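Side-chain contact in thymidylate synthase (PDB 1TIS), which catalyses the reductive methylation of dUMP to dTMP, with methylenetetrahydrofolate as the one-carbon donor, supplying thymidylate for phage DNA synthesis: residues N90-N93 with Q94-L98. Sequence-based numbering, arbitrary orientation.
Sequences NYEN and QAKDL
The aliphatic chain of Lys-96 crosses the Tyr-91 ring at a slant, five residues further along the chain. Beyond CG the lysine is fully stretched (chi2 to chi4 all near 170°), which carries CG and CD past ring atom CE1 and brings CE to 3.7 Å from Tyr-91 CZ. CE lies oblique to the ring. At the far end Lys-96 NZ gives a weak hydrogen bond of 3.2 Å to Tyr-91 OH. Glu-92 OE2, 5.1 Å from Lys-96 NZ, may add some attraction, though its carboxylate also lies near that of Glu-89. Ala-95 meets the neighbouring ring atom: its CB sits at the edge, near the ring plane, 3.9 Å from Tyr-91 CD1. Leu-105, in a nearby loop, touches both Tyr-91 and Ala-95, so this side of the helix faces the protein.

On another side, Asn-93 and Gln-94 lie alongside each other and point the same way, their amide planes 51° apart. Asn-93 ND2 approaches Gln-94 CG at 4.0 Å, while the glutamine, bent at chi2 (-89°), sends NE2 to a hydrogen bond with the carbonyl O of Ala-152.

The backbone widens beneath these side chains. Ala-95 N and Lys-96 N bond to the carbonyls five residues back, Asn-90 O and Tyr-91 O, the latter at 3.0 Å. Asp-97 N then returns to four-residue spacing, reaching Asn-93 O at 2.8 Å with the donor almost in line with the C=O bond. Two successive i+5 to i bonds followed by an i+4 bond are typical of a pi-type turn, here at 91-93 within helix 88-95, with the side chain of Asn-90 about 6 Å from that of Ala-285, which probably helps bind the folate cofactor.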
loop_
_atom_site.group_PDB
_atom_site.type_symbol
_atom_site.label_atom_id
_atom_site.label_comp_id
_atom_site.label_asym_id
_atom_site.label_seq_id
_atom_site.Cartn_x
_atom_site.Cartn_y
_atom_site.Cartn_z
ATOM N N ASN A 90 8.795 6.145 24.109
ATOM C CA ASN A 90 7.823 5.456 23.217
ATOM C C ASN A 90 7.660 4.065 23.848
ATOM O O ASN A 90 6.569 3.508 24.050
ATOM C CB ASN A 90 8.346 5.318 21.749
ATOM C CG ASN A 90 7.259 5.204 20.688
ATOM O OD1 ASN A 90 6.934 4.117 20.239
ATOM N ND2 ASN A 90 6.637 6.258 20.209
ATOM N N TYR A 91 8.810 3.536 24.268
ATOM C CA TYR A 91 8.872 2.365 25.111
ATOM C C TYR A 91 8.471 2.888 26.478
ATOM O O TYR A 91 7.412 2.471 26.945
ATOM C CB TYR A 91 10.279 1.822 25.091
ATOM C CG TYR A 91 10.750 1.147 26.347
ATOM C CD1 TYR A 91 10.133 0.015 26.867
ATOM C CD2 TYR A 91 11.841 1.716 26.965
ATOM C CE1 TYR A 91 10.626 -0.553 28.024
ATOM C CE2 TYR A 91 12.334 1.151 28.122
ATOM C CZ TYR A 91 11.720 0.031 28.628
ATOM O OH TYR A 91 12.243 -0.502 29.777
ATOM N N GLU A 92 9.178 3.831 27.114
ATOM C CA GLU A 92 8.813 4.366 28.439
ATOM C C GLU A 92 7.369 4.758 28.746
ATOM O O GLU A 92 7.089 5.240 29.843
ATOM C CB GLU A 92 9.655 5.591 28.769
ATOM C CG GLU A 92 10.832 5.226 29.649
ATOM C CD GLU A 92 12.144 5.847 29.224
ATOM O OE1 GLU A 92 12.113 6.759 28.396
ATOM O OE2 GLU A 92 13.184 5.401 29.723
ATOM N N ASN A 93 6.467 4.710 27.778
ATOM C CA ASN A 93 5.086 4.838 28.102
ATOM C C ASN A 93 4.364 3.831 27.238
ATOM O O ASN A 93 4.110 2.797 27.843
ATOM C CB ASN A 93 4.566 6.257 27.864
ATOM C CG ASN A 93 4.433 6.636 26.424
ATOM O OD1 ASN A 93 5.317 6.323 25.625
ATOM N ND2 ASN A 93 3.309 7.223 26.047
ATOM N N GLN A 94 4.104 3.876 25.920
ATOM C CA GLN A 94 3.219 2.928 25.249
ATOM C C GLN A 94 3.559 1.467 25.488
ATOM O O GLN A 94 2.705 0.682 25.925
ATOM C CB GLN A 94 3.232 3.235 23.766
ATOM C CG GLN A 94 2.425 4.460 23.354
ATOM C CD GLN A 94 0.945 4.194 23.035
ATOM O OE1 GLN A 94 0.028 4.643 23.736
ATOM N NE2 GLN A 94 0.625 3.475 21.963
ATOM N N ALA A 95 4.840 1.124 25.313
ATOM C CA ALA A 95 5.274 -0.245 25.559
ATOM C C ALA A 95 5.219 -0.611 27.041
ATOM O O ALA A 95 4.641 -1.646 27.397
ATOM C CB ALA A 95 6.700 -0.484 25.102
ATOM N N LYS A 96 5.725 0.196 27.980
ATOM C CA LYS A 96 5.674 -0.171 29.386
ATOM C C LYS A 96 4.236 -0.256 29.885
ATOM O O LYS A 96 3.935 -1.087 30.736
ATOM C CB LYS A 96 6.487 0.839 30.160
ATOM C CG LYS A 96 7.708 0.084 30.638
ATOM C CD LYS A 96 8.711 1.052 31.193
ATOM C CE LYS A 96 9.929 0.378 31.797
ATOM N NZ LYS A 96 10.949 1.400 32.000
ATOM N N ASP A 97 3.324 0.498 29.260
ATOM C CA ASP A 97 1.897 0.464 29.515
ATOM C C ASP A 97 1.293 -0.853 29.094
ATOM O O ASP A 97 0.130 -1.080 29.395
ATOM C CB ASP A 97 1.137 1.567 28.756
ATOM C CG ASP A 97 0.749 2.843 29.531
ATOM O OD1 ASP A 97 0.193 2.736 30.638
ATOM O OD2 ASP A 97 0.972 3.949 29.008
ATOM N N LEU A 98 1.972 -1.735 28.358
ATOM C CA LEU A 98 1.450 -3.096 28.101
ATOM C C LEU A 98 1.981 -4.123 29.128
ATOM O O LEU A 98 1.424 -5.218 29.330
ATOM C CB LEU A 98 1.842 -3.589 26.703
ATOM C CG LEU A 98 1.745 -2.681 25.484
ATOM C CD1 LEU A 98 2.322 -3.403 24.300
ATOM C CD2 LEU A 98 0.318 -2.348 25.177
#